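Local coordinates for sugar ABC transporter (Sugar-binding protein) (Bacillus halodurans, PDB 4YO7) that binds myo-inositol and probably serves as the extracellular solute-binding component of an ABC sugar transporter, at residues Gly44-Asp56 / Pro74-Asp86. Numbering follows the deposited sequence.
Sequences GQKVIGVSISNLD and PDFEFIFSDAQND. With INS (1,2,3,4,5,6-hexahydroxy-cyclohexane), chain F.
Ile48 and Phe78 lie side by side on one face of the sheet, pairing neighbouring parallel strands of a beta-alpha-beta unit, 46-52 and 76-82, in a Rossmann-like lobe of this periplasmic-binding-protein fold. With CG1 beside the backbone N (chi1 -70°), Ile48 extends CD1 between two rings, 3.7 Å from CE2 of both Phe76 and Phe78; its branched chain suits a buried strand under helix 284-299. Val50 rests alongside Phe80, while Lys46 lays its CB over a face of Phe76, a CH-pi contact 3.7 Å from the centroid, its aliphatic stem covering the ring. On the other face, Val47 CG1 meets Ile79 CD1. Backbone N-H...O bonds pass back and forth between the strands, from Lys46 N donating to Asp75 O up to Ala83 N donating to Ile52 O. At the start, Gln45 NE2 donates in its amide plane to Pro74 O and, at 2.8 Å, to Glu77 OE2. At the far end, Asp56 OD1 and OD2 accept hydrogen bonds from inositol O2 and O1. Asp82 OD1 accepts Gln84 N in an Asx turn; an alanine here would probably leave that N-H without its acceptor and the turn less firmly set. Asp82 OD2 accepts a hydrogen bond from a water 2.7 Å away, which in turn accepts one from Leu55 N at 2.9 Å.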
loop_
_atom_site.group_PDB
_atom_site.type_symbol
_atom_site.label_atom_id
_atom_site.label_comp_id
_atom_site.label_asym_id
_atom_site.label_seq_id
_atom_site.Cartn_x
_atom_site.Cartn_y
_atom_site.Cartn_z
ATOM N N GLY A 44 -4.819 34.296 -8.706
ATOM C CA GLY A 44 -3.478 33.776 -8.514
ATOM C C GLY A 44 -3.421 32.315 -8.919
ATOM O O GLY A 44 -4.419 31.602 -8.773
ATOM N N GLN A 45 -2.289 31.874 -9.468
ATOM C CA GLN A 45 -2.042 30.443 -9.633
ATOM C C GLN A 45 -2.208 29.782 -8.285
ATOM O O GLN A 45 -1.770 30.318 -7.274
ATOM C CB GLN A 45 -0.631 30.160 -10.151
ATOM C CG GLN A 45 -0.415 30.458 -11.579
ATOM C CD GLN A 45 -1.171 29.511 -12.467
ATOM O OE1 GLN A 45 -2.236 29.851 -12.963
ATOM N NE2 GLN A 45 -0.623 28.308 -12.677
ATOM N N LYS A 46 -2.860 28.627 -8.275
ATOM C CA LYS A 46 -3.014 27.849 -7.052
ATOM C C LYS A 46 -1.869 26.840 -6.947
ATOM O O LYS A 46 -1.209 26.553 -7.918
ATOM C CB LYS A 46 -4.370 27.159 -7.023
ATOM C CG LYS A 46 -5.491 28.137 -6.680
ATOM C CD LYS A 46 -6.812 27.475 -6.538
ATOM C CE LYS A 46 -7.951 28.477 -6.716
ATOM N NZ LYS A 46 -7.852 29.581 -5.753
ATOM N N VAL A 47 -1.608 26.373 -5.734
ATOM C CA VAL A 47 -0.466 25.504 -5.484
ATOM C C VAL A 47 -0.920 24.360 -4.616
ATOM O O VAL A 47 -1.577 24.575 -3.612
ATOM C CB VAL A 47 0.693 26.252 -4.774
ATOM C CG1 VAL A 47 1.909 25.338 -4.581
ATOM C CG2 VAL A 47 1.097 27.494 -5.577
ATOM N N ILE A 48 -0.526 23.151 -4.988
ATOM C CA ILE A 48 -0.736 21.985 -4.154
ATOM C C ILE A 48 0.610 21.388 -3.787
ATOM O O ILE A 48 1.430 21.142 -4.660
ATOM C CB ILE A 48 -1.628 20.952 -4.847
ATOM C CG1 ILE A 48 -3.054 21.501 -4.919
ATOM C CG2 ILE A 48 -1.633 19.614 -4.096
ATOM C CD1 ILE A 48 -4.023 20.681 -5.754
ATOM N N GLY A 49 0.806 21.148 -2.489
ATOM C CA GLY A 49 2.022 20.518 -2.006
ATOM C C GLY A 49 1.760 19.045 -1.750
ATOM O O GLY A 49 0.794 18.711 -1.112
ATOM N N VAL A 50 2.635 18.183 -2.255
ATOM C CA VAL A 50 2.503 16.740 -2.088
ATOM C C VAL A 50 3.744 16.189 -1.417
ATOM O O VAL A 50 4.855 16.513 -1.827
ATOM C CB VAL A 50 2.326 16.063 -3.442
ATOM C CG1 VAL A 50 2.117 14.549 -3.317
ATOM C CG2 VAL A 50 1.159 16.696 -4.149
ATOM N N SER A 51 3.555 15.373 -0.389
ATOM C CA SER A 51 4.668 14.654 0.229
ATOM C C SER A 51 4.360 13.173 0.244
ATOM O O SER A 51 3.521 12.726 1.019
ATOM C CB SER A 51 4.939 15.153 1.646
ATOM O OG SER A 51 5.972 14.383 2.279
ATOM N N ILE A 52 5.055 12.427 -0.620
ATOM C CA ILE A 52 4.885 10.985 -0.673
ATOM C C ILE A 52 5.917 10.367 0.273
ATOM O O ILE A 52 6.994 10.909 0.429
ATOM C CB ILE A 52 5.019 10.453 -2.117
ATOM C CG1 ILE A 52 4.459 9.035 -2.234
ATOM C CG2 ILE A 52 6.457 10.541 -2.632
ATOM C CD1 ILE A 52 4.162 8.626 -3.660
ATOM N N SER A 53 5.576 9.272 0.944
ATOM C CA SER A 53 6.511 8.684 1.916
ATOM C C SER A 53 7.845 8.287 1.296
ATOM O O SER A 53 8.885 8.517 1.900
ATOM C CB SER A 53 5.892 7.458 2.618
ATOM O OG SER A 53 5.627 6.422 1.703
ATOM N N ASN A 54 7.795 7.681 0.117
ATOM C CA ASN A 54 8.974 7.232 -0.607
ATOM C C ASN A 54 8.508 6.679 -1.935
ATOM O O ASN A 54 7.304 6.523 -2.143
ATOM C CB ASN A 54 9.793 6.201 0.206
ATOM C CG ASN A 54 9.200 4.798 0.208
ATOM O OD1 ASN A 54 7.995 4.578 0.427
ATOM N ND2 ASN A 54 10.064 3.833 0.003
ATOM N N LEU A 55 9.450 6.421 -2.838
ATOM C CA LEU A 55 9.127 5.906 -4.165
ATOM C C LEU A 55 9.428 4.414 -4.264
ATOM O O LEU A 55 10.297 3.978 -5.019
ATOM C CB LEU A 55 9.877 6.708 -5.230
ATOM C CG LEU A 55 9.410 8.170 -5.270
ATOM C CD1 LEU A 55 10.326 8.964 -6.192
ATOM C CD2 LEU A 55 7.976 8.311 -5.723
ATOM N N ASP A 56 8.683 3.621 -3.509
ATOM C CA ASP A 56 8.853 2.178 -3.573
ATOM C C ASP A 56 8.100 1.604 -4.787
ATOM O O ASP A 56 7.565 2.369 -5.601
ATOM C CB ASP A 56 8.444 1.525 -2.241
ATOM C CG ASP A 56 6.979 1.743 -1.855
ATOM O OD1 ASP A 56 6.106 1.753 -2.737
ATOM O OD2 ASP A 56 6.692 1.848 -0.626
ATOM N N PRO A 74 -3.878 23.557 -15.518
ATOM C CA PRO A 74 -2.841 24.539 -15.840
ATOM C C PRO A 74 -2.877 25.749 -14.922
ATOM O O PRO A 74 -1.924 26.511 -14.897
ATOM C CB PRO A 74 -3.151 24.912 -17.295
ATOM C CG PRO A 74 -4.577 24.592 -17.489
ATOM C CD PRO A 74 -4.893 23.445 -16.580
ATOM N N ASP A 75 -3.956 25.901 -14.170
ATOM C CA ASP A 75 -4.071 26.967 -13.184
ATOM C C ASP A 75 -3.489 26.561 -11.823
ATOM O O ASP A 75 -3.569 27.323 -10.869
ATOM C CB ASP A 75 -5.539 27.392 -13.023
ATOM C CG ASP A 75 -6.491 26.221 -12.761
ATOM O OD1 ASP A 75 -6.253 25.073 -13.229
ATOM O OD2 ASP A 75 -7.519 26.468 -12.091
ATOM N N PHE A 76 -2.893 25.375 -11.758
ATOM C CA PHE A 76 -2.242 24.883 -10.552
ATOM C C PHE A 76 -0.777 24.626 -10.777
ATOM O O PHE A 76 -0.376 24.181 -11.858
ATOM C CB PHE A 76 -2.856 23.585 -10.076
ATOM C CG PHE A 76 -4.123 23.759 -9.327
ATOM C CD1 PHE A 76 -5.292 24.086 -9.979
ATOM C CD2 PHE A 76 -4.145 23.609 -7.955
ATOM C CE1 PHE A 76 -6.473 24.241 -9.266
ATOM C CE2 PHE A 76 -5.313 23.750 -7.257
ATOM C CZ PHE A 76 -6.476 24.083 -7.916
ATOM N N GLU A 77 0.013 24.884 -9.742
ATOM C CA GLU A 77 1.372 24.375 -9.651
ATOM C C GLU A 77 1.389 23.252 -8.625
ATOM O O GLU A 77 0.757 23.374 -7.595
ATOM C CB GLU A 77 2.346 25.465 -9.207
ATOM C CG GLU A 77 2.189 26.761 -9.953
ATOM C CD GLU A 77 2.521 26.628 -11.431
ATOM O OE1 GLU A 77 3.330 25.742 -11.779
ATOM O OE2 GLU A 77 1.971 27.410 -12.242
ATOM N N PHE A 78 2.120 22.184 -8.900
ATOM C CA PHE A 78 2.277 21.104 -7.909
ATOM C C PHE A 78 3.715 20.986 -7.433
ATOM O O PHE A 78 4.646 21.091 -8.224
ATOM C CB PHE A 78 1.821 19.762 -8.493
ATOM C CG PHE A 78 0.338 19.675 -8.697
ATOM C CD1 PHE A 78 -0.269 20.347 -9.736
ATOM C CD2 PHE A 78 -0.446 18.934 -7.839
ATOM C CE1 PHE A 78 -1.629 20.273 -9.913
ATOM C CE2 PHE A 78 -1.810 18.860 -8.025
ATOM C CZ PHE A 78 -2.390 19.523 -9.057
ATOM N N ILE A 79 3.899 20.788 -6.129
ATOM C CA ILE A 79 5.219 20.515 -5.567
ATOM C C ILE A 79 5.218 19.065 -5.145
ATOM O O ILE A 79 4.554 18.709 -4.183
ATOM C CB ILE A 79 5.548 21.402 -4.354
ATOM C CG1 ILE A 79 5.448 22.885 -4.731
ATOM C CG2 ILE A 79 6.947 21.103 -3.837
ATOM C CD1 ILE A 79 5.400 23.787 -3.519
ATOM N N PHE A 80 5.940 18.226 -5.889
ATOM C CA PHE A 80 5.993 16.784 -5.606
ATOM C C PHE A 80 7.254 16.465 -4.827
ATOM O O PHE A 80 8.343 16.384 -5.396
ATOM C CB PHE A 80 5.934 15.958 -6.900
ATOM C CG PHE A 80 4.555 15.845 -7.467
ATOM C CD1 PHE A 80 4.194 16.581 -8.585
ATOM C CD2 PHE A 80 3.594 15.038 -6.846
ATOM C CE1 PHE A 80 2.921 16.493 -9.101
ATOM C CE2 PHE A 80 2.301 14.959 -7.371
ATOM C CZ PHE A 80 1.983 15.695 -8.505
ATOM N N SER A 81 7.093 16.268 -3.526
ATOM C CA SER A 81 8.200 16.007 -2.619
ATOM C C SER A 81 8.189 14.560 -2.138
ATOM O O SER A 81 7.148 13.912 -2.110
ATOM C CB SER A 81 8.129 16.935 -1.394
ATOM O OG SER A 81 8.207 18.296 -1.809
ATOM N N ASP A 82 9.367 14.083 -1.769
ATOM C CA ASP A 82 9.612 12.698 -1.372
ATOM C C ASP A 82 10.253 12.720 0.017
ATOM O O ASP A 82 11.321 13.298 0.196
ATOM C CB ASP A 82 10.535 12.027 -2.406
ATOM C CG ASP A 82 10.950 10.617 -2.045
ATOM O OD1 ASP A 82 10.516 10.044 -1.025
ATOM O OD2 ASP A 82 11.728 10.056 -2.849
ATOM N N ALA A 83 9.593 12.112 0.994
ATOM C CA ALA A 83 10.080 12.124 2.372
ATOM C C ALA A 83 11.206 11.129 2.618
ATOM O O ALA A 83 11.830 11.181 3.669
ATOM C CB ALA A 83 8.949 11.846 3.335
ATOM N N GLN A 84 11.445 10.228 1.664
ATOM C CA GLN A 84 12.518 9.218 1.770
ATOM C C GLN A 84 12.444 8.423 3.076
ATOM O O GLN A 84 13.458 8.200 3.759
ATOM C CB GLN A 84 13.886 9.894 1.620
ATOM C CG GLN A 84 14.030 10.575 0.280
ATOM C CD GLN A 84 15.348 11.347 0.131
ATOM O OE1 GLN A 84 15.593 12.328 0.825
ATOM N NE2 GLN A 84 16.189 10.896 -0.767
ATOM N N ASN A 85 11.225 8.041 3.431
ATOM C CA ASN A 85 10.926 7.278 4.648
ATOM C C ASN A 85 11.356 7.924 5.951
ATOM O O ASN A 85 11.524 7.243 6.956
ATOM C CB ASN A 85 11.575 5.892 4.553
ATOM C CG ASN A 85 11.047 5.094 3.394
ATOM O OD1 ASN A 85 9.838 4.884 3.282
ATOM N ND2 ASN A 85 11.943 4.655 2.501
ATOM N N ASP A 86 11.503 9.243 5.933
ATOM C CA ASP A 86 11.985 10.010 7.075
ATOM C C ASP A 86 10.881 10.955 7.576
ATOM O O ASP A 86 10.486 11.883 6.875
ATOM C CB ASP A 86 13.235 10.785 6.653
ATOM C CG ASP A 86 13.893 11.547 7.793
ATOM O OD1 ASP A 86 13.197 12.045 8.690
ATOM O OD2 ASP A 86 15.132 11.684 7.765
HETATM C C1 INS F . 3.513 0.727 0.753
HETATM C C2 INS F . 3.998 -0.244 -0.317
HETATM C C3 INS F . 3.089 -1.473 -0.317
HETATM C C4 INS F . 1.631 -1.087 -0.596
HETATM C C5 INS F . 1.166 -0.067 0.464
HETATM C C6 INS F . 2.083 1.148 0.460
HETATM O O1 INS F . 4.340 1.924 0.769
HETATM O O2 INS F . 3.911 0.418 -1.578
HETATM O O3 INS F . 3.598 -2.366 -1.350
HETATM O O4 INS F . 0.792 -2.246 -0.479
HETATM O O5 INS F . -0.159 0.370 0.115
HETATM O O6 INS F . 1.636 2.056 1.541
HETATM O O HOH W 1 12.180 7.421 -2.458
#